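Local coordinates for hemolysin-related protein (Vibrio cholerae serotype O1, PDB 5V6F) that binds mannose-containing glycans, here mannotriose, through the second beta-prism lectin domain of RbmC, a biofilm protein of the cholera bacterium, at residues Gly37-Val40 against Asn41-Val44; His101-Ser104 against Asn105-Val108. One frame throughout, in Å; residues are numbered along the deposited sequence.

Contact 1 (Gly37-Val40 against Asn41-Val44)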
ATOM      1  N   GLY A  37      -4.719   5.041  -2.254  1.00  4.19           N
ATOM      2  CA  GLY A  37      -5.719   5.355  -3.257  1.00  2.79           C
ATOM      3  C   GLY A  37      -5.154   5.410  -4.662  1.00  6.33           C
ATOM      4  O   GLY A  37      -3.986   5.078  -4.887  1.00  4.25           O
ATOM      5  N   THR A  38      -5.984   5.825  -5.621  1.00  1.60           N
ATOM      6  CA  THR A  38      -5.552   6.018  -6.997  1.00  3.03           C
ATOM      7  C   THR A  38      -5.692   7.459  -7.472  1.00  3.68           C
ATOM      8  O   THR A  38      -5.272   7.768  -8.594  1.00  4.26           O
ATOM      9  CB  THR A  38      -6.336   5.090  -7.938  1.00  2.95           C
ATOM     10  OG1 THR A  38      -7.739   5.360  -7.831  1.00  6.06           O
ATOM     11  CG2 THR A  38      -6.072   3.629  -7.581  1.00  2.75           C
ATOM     12  N   THR A  39      -6.267   8.339  -6.657  1.00  3.38           N
ATOM     13  CA  THR A  39      -6.258   9.775  -6.878  1.00  7.37           C
ATOM     14  C   THR A  39      -5.901  10.444  -5.563  1.00  3.74           C
ATOM     15  O   THR A  39      -5.872   9.807  -4.508  1.00  4.87           O
ATOM     16  CB  THR A  39      -7.616  10.302  -7.364  1.00  6.08           C
ATOM     17  OG1 THR A  39      -8.562  10.236  -6.289  1.00  6.45           O
ATOM     18  CG2 THR A  39      -8.124   9.490  -8.539  1.00  7.49           C
ATOM     19  N   VAL A  40      -5.648  11.752  -5.624  1.00  6.10           N
ATOM     20  CA  VAL A  40      -5.370  12.501  -4.405  1.00  6.49           C
ATOM     21  C   VAL A  40      -6.581  12.599  -3.493  1.00  7.63           C
ATOM     22  O   VAL A  40      -6.427  12.940  -2.313  1.00  8.13           O
ATOM     23  CB  VAL A  40      -4.859  13.920  -4.729  1.00  7.09           C
ATOM     24  CG1 VAL A  40      -3.514  13.848  -5.431  1.00 11.93           C
ATOM     25  CG2 VAL A  40      -5.867  14.684  -5.568  1.00 10.51           C
ATOM     26  N   ASN A  41      -7.775  12.286  -3.999  1.00  5.67           N
ATOM     27  CA  ASN A  41      -9.010  12.455  -3.246  1.00  8.20           C
ATOM     28  C   ASN A  41      -9.587  11.163  -2.686  1.00  8.39           C
ATOM     29  O   ASN A  41     -10.394  11.229  -1.753  1.00 13.51           O
ATOM     30  CB  ASN A  41     -10.087  13.103  -4.126  1.00  6.63           C
ATOM     31  CG  ASN A  41      -9.811  14.559  -4.411  1.00  5.98           C
ATOM     32  OD1 ASN A  41      -9.091  15.224  -3.668  1.00  6.63           O
ATOM     33  ND2 ASN A  41     -10.393  15.064  -5.490  1.00  6.51           N
ATOM     34  N   ASN A  42      -9.225   9.996  -3.225  1.00  5.69           N
ATOM     35  CA  ASN A  42      -9.948   8.771  -2.898  1.00  4.60           C
ATOM     36  C   ASN A  42      -9.140   7.801  -2.037  1.00  6.45           C
ATOM     37  O   ASN A  42      -9.440   6.602  -2.022  1.00  6.18           O
ATOM     38  CB  ASN A  42     -10.439   8.080  -4.175  1.00  4.73           C
ATOM     39  CG  ASN A  42      -9.325   7.440  -4.989  1.00  5.63           C
ATOM     40  OD1 ASN A  42      -8.166   7.391  -4.579  1.00  5.19           O
ATOM     41  ND2 ASN A  42      -9.690   6.923  -6.158  1.00  8.12           N
ATOM     42  N   LEU A  43      -8.154   8.288  -1.288  1.00  5.02           N
ATOM     43  CA  LEU A  43      -7.371   7.390  -0.448  1.00  4.61           C
ATOM     44  C   LEU A  43      -8.257   6.685   0.574  1.00  3.41           C
ATOM     45  O   LEU A  43      -9.182   7.275   1.141  1.00  9.13           O
ATOM     46  CB  LEU A  43      -6.251   8.151   0.261  1.00  7.86           C
ATOM     47  CG  LEU A  43      -5.035   8.482  -0.614  1.00  6.80           C
ATOM     48  CD1 LEU A  43      -5.237   9.794  -1.353  1.00 14.84           C
ATOM     49  CD2 LEU A  43      -3.760   8.523   0.216  1.00 10.35           C
ATOM     50  N   VAL A  44      -7.949   5.411   0.805  1.00  4.49           N
ATOM     51  CA  VAL A  44      -8.675   4.533   1.717  1.00  5.97           C
ATOM     52  C   VAL A  44      -7.758   4.255   2.900  1.00  2.00           C
ATOM     53  O   VAL A  44      -6.631   3.782   2.715  1.00  4.63           O
ATOM     54  CB  VAL A  44      -9.078   3.218   1.023  1.00  7.66           C
ATOM     55  CG1 VAL A  44      -9.708   2.244   2.014  1.00 11.28           C
ATOM     56  CG2 VAL A  44     -10.015   3.488  -0.144  1.00 18.52           C
TER
HETATM   57  O   HOH W   1      -7.837  11.336  -0.048  1.00 17.18           O

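Contact 2 (His101-Ser104 against Asn105-Val108). With SO4 (sulfate ion), chain D.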
ATOM      1  N   HIS A 101      10.577  -0.581  11.379  1.00  4.99           N
ATOM      2  CA  HIS A 101      11.209  -0.531  12.692  1.00  6.80           C
ATOM      3  C   HIS A 101      10.229  -0.407  13.851  1.00  8.02           C
ATOM      4  O   HIS A 101      10.663  -0.440  15.008  1.00  9.47           O
ATOM      5  CB  HIS A 101      12.206   0.629  12.741  1.00  5.77           C
ATOM      6  CG  HIS A 101      13.354   0.467  11.796  1.00 10.73           C
ATOM      7  ND1 HIS A 101      14.521  -0.176  12.149  1.00 19.23           N
ATOM      8  CD2 HIS A 101      13.509   0.849  10.507  1.00 12.15           C
ATOM      9  CE1 HIS A 101      15.350  -0.174  11.120  1.00 24.94           C
ATOM     10  NE2 HIS A 101      14.760   0.441  10.112  1.00 14.43           N
ATOM     11  N   TYR A 102       8.931  -0.280  13.590  1.00  4.09           N
ATOM     12  CA  TYR A 102       7.953  -0.080  14.653  1.00  2.71           C
ATOM     13  C   TYR A 102       6.910  -1.188  14.672  1.00  4.44           C
ATOM     14  O   TYR A 102       5.738  -0.961  14.988  1.00  3.79           O
ATOM     15  CB  TYR A 102       7.300   1.292  14.518  1.00  4.06           C
ATOM     16  CG  TYR A 102       8.316   2.402  14.602  1.00  4.02           C
ATOM     17  CD1 TYR A 102       8.972   2.855  13.468  1.00  8.50           C
ATOM     18  CD2 TYR A 102       8.650   2.971  15.822  1.00  3.98           C
ATOM     19  CE1 TYR A 102       9.913   3.857  13.540  1.00  5.95           C
ATOM     20  CE2 TYR A 102       9.594   3.979  15.907  1.00  9.94           C
ATOM     21  CZ  TYR A 102      10.224   4.416  14.762  1.00 11.16           C
ATOM     22  OH  TYR A 102      11.168   5.417  14.839  1.00 13.74           O
ATOM     23  N   ALA A 103       7.337  -2.413  14.369  1.00  3.38           N
ATOM     24  CA  ALA A 103       6.449  -3.559  14.409  1.00  4.12           C
ATOM     25  C   ALA A 103       7.247  -4.804  14.756  1.00  3.86           C
ATOM     26  O   ALA A 103       8.420  -4.937  14.390  1.00  7.36           O
ATOM     27  CB  ALA A 103       5.723  -3.764  13.077  1.00  3.09           C
ATOM     28  N   SER A 104       6.591  -5.711  15.465  1.00  3.21           N
ATOM     29  CA  SER A 104       7.099  -7.043  15.739  1.00  6.79           C
ATOM     30  C   SER A 104       6.330  -8.054  14.894  1.00  6.52           C
ATOM     31  O   SER A 104       5.415  -7.702  14.142  1.00  5.90           O
ATOM     32  CB  SER A 104       6.972  -7.367  17.228  1.00  6.88           C
ATOM     33  OG  SER A 104       5.607  -7.472  17.603  1.00  6.62           O
ATOM     34  N   ASN A 105       6.710  -9.324  15.028  1.00  7.33           N
ATOM     35  CA  ASN A 105       6.030 -10.425  14.350  1.00  3.72           C
ATOM     36  C   ASN A 105       5.809 -10.107  12.874  1.00  5.25           C
ATOM     37  O   ASN A 105       4.709 -10.248  12.335  1.00  6.99           O
ATOM     38  CB  ASN A 105       4.709 -10.748  15.043  1.00  7.26           C
ATOM     39  CG  ASN A 105       4.893 -11.066  16.510  1.00 13.98           C
ATOM     40  OD1 ASN A 105       5.808 -11.797  16.883  1.00 29.95           O
ATOM     41  ND2 ASN A 105       4.040 -10.500  17.352  1.00 17.36           N
ATOM     42  N   LYS A 106       6.878  -9.690  12.215  1.00  3.27           N
ATOM     43  CA  LYS A 106       6.778  -9.178  10.861  1.00  3.19           C
ATOM     44  C   LYS A 106       6.823 -10.303   9.835  1.00  8.13           C
ATOM     45  O   LYS A 106       7.310 -11.408  10.088  1.00  6.77           O
ATOM     46  CB  LYS A 106       7.895  -8.172  10.583  1.00  4.08           C
ATOM     47  CG  LYS A 106       7.763  -6.874  11.382  1.00  7.04           C
ATOM     48  CD  LYS A 106       8.830  -5.841  11.026  1.00  8.29           C
ATOM     49  CE  LYS A 106      10.236  -6.304  11.388  1.00 14.31           C
ATOM     50  NZ  LYS A 106      10.366  -6.649  12.828  1.00 15.52           N
ATOM     51  N   LYS A 107       6.269 -10.004   8.668  1.00  3.52           N
ATOM     52  CA  LYS A 107       6.417 -10.825   7.478  1.00  4.81           C
ATOM     53  C   LYS A 107       6.746  -9.904   6.315  1.00  3.50           C
ATOM     54  O   LYS A 107       6.415  -8.715   6.335  1.00  4.60           O
ATOM     55  CB  LYS A 107       5.148 -11.625   7.168  1.00  4.97           C
ATOM     56  CG  LYS A 107       3.927 -10.767   6.886  1.00  5.79           C
ATOM     57  CD  LYS A 107       2.753 -11.617   6.433  1.00  4.93           C
ATOM     58  CE  LYS A 107       1.531 -10.759   6.121  1.00  8.91           C
ATOM     59  NZ  LYS A 107       0.437 -11.547   5.480  1.00  6.94           N
ATOM     60  N   VAL A 108       7.411 -10.458   5.306  1.00  4.25           N
ATOM     61  CA  VAL A 108       7.746  -9.728   4.092  1.00  4.51           C
ATOM     62  C   VAL A 108       7.228 -10.525   2.905  1.00  4.91           C
ATOM     63  O   VAL A 108       7.534 -11.714   2.769  1.00  6.20           O
ATOM     64  CB  VAL A 108       9.261  -9.484   3.966  1.00  4.70           C
ATOM     65  CG1 VAL A 108       9.572  -8.640   2.727  1.00  7.68           C
ATOM     66  CG2 VAL A 108       9.793  -8.812   5.216  1.00  9.58           C
TER
HETATM   67  S   SO4 D1005      10.087 -10.226  14.384  0.68 14.35           S
HETATM   68  O1  SO4 D1005       9.361 -11.493  14.474  0.68 16.89           O
HETATM   69  O2  SO4 D1005       9.916  -9.475  15.627  0.68 15.07           O
HETATM   70  O3  SO4 D1005       9.566  -9.455  13.264  0.68  7.50           O
HETATM   71  O4  SO4 D1005      11.505 -10.503  14.167  0.68 17.79           O

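Contact 1 (Gly37-Val40 against Asn41-Val44)
With chi1 at 72°, N42 places its CG between its own backbone N and carbonyl carbon, which turns the carboxamide back over T38 and T39; the matching torsion of T39, chi1 71°, sends OG1 toward the chain that follows it. These two side chains, crossing at about a right angle, hold the loop G37-V44 in shape. N42 OD1 accepts two backbone N-H groups: T38 N, 2.9 Å from OD1, lies in the carbonyl plane on a lone pair, whereas T39 N, at 3.0 Å from the same oxygen, approaches from above that plane. The amide's other end is used as well. N42 ND2 donates to T38 OG1 over 3.0 Å in a nearly straight bond (173°) that stays within the amide plane, so three bonds fix the rotation of the carboxamide. T39 OG1 accepts N41 N at 3.2 Å, the bond of an ST turn, and N42 N more weakly; since N42 OD1 takes T39 N in return, the two residues are bonded both ways, one way only weakly. L43 packs its side chain against the backbone of the turn: CD1 sits close to two carbonyl oxygens, 3.2 Å from T39 O and 3.5 Å from V40 O, and CG lies against G37 N. A water bridges the turn, donating to V40 O and accepting a weak bond from L43 N. The loop is the hairpin connection between strand 33-37 and the edge strand 44-45 of one beta-prism sheet, where V44 pairs with I36. L43 and V40 rest on Y26 of strand 24-29, and toward the adjoining sheet T38 OG1 bonds to V18 O while N42 O receives R17 NE, both partners belonging to strand 13-18.

Contact 2 (His101-Ser104 against Asn105-Val108)
O3 of a bound sulfate is gripped twice by K106, from the backbone N at 2.9 Å and from the side-chain NZ at 3.0 Å. The site lies where the chain turns a corner at S104-N105 of the beta-prism and enters strand 106-112, an edge strand of its sheet. The main-chain bond is nearly straight (167°), and N105 N adds a weak one to sulfate O2. K106 can offer both nitrogens because its chain bends at chi3 (-65°) and chi4 (-57°), curling the ammonium back over the turn; there NZ also donates to A103 O at 3.0 Å, tilted from that carbonyl's plane. The ammonium therefore joins the anion to the chain ahead of the corner, and its positive charge probably strengthens the hold on sulfate, which is likely a guest from the crystallisation liquor. On the sheet side, S104 pairs through its backbone with L74 of strand 65-75, and A103 packs on V83 of strand 80-89. The aliphatic part of the lysine runs alongside the A103 carbonyl, K106 CD being 3.5 Å from A103 O, and K106 CG meets A103 CB at 4.1 Å.

Overall arrangement
Followed from the N terminus, the chain reaches contact 1 first, where the loop 37-44 closes between strand 33-37 and strand 44-45 at the edge of one four-stranded sheet and leans on strand 13-18 of another. It completes the former with strand 55-61, lays down three strands of the third sheet and arrives at contact 2, where residues 101-108 turn the corner into that sheet's edge strand 106-112. The two contacts, in series, neither nest nor cross. Contacts 1 and 2 lie on opposite sides of the chain's centre, their centres 26 Å and their nearest atoms about 17 Å apart. The side chains of L43 and A103 are about 12 Å and about 10 Å from a bound alpha-mannose.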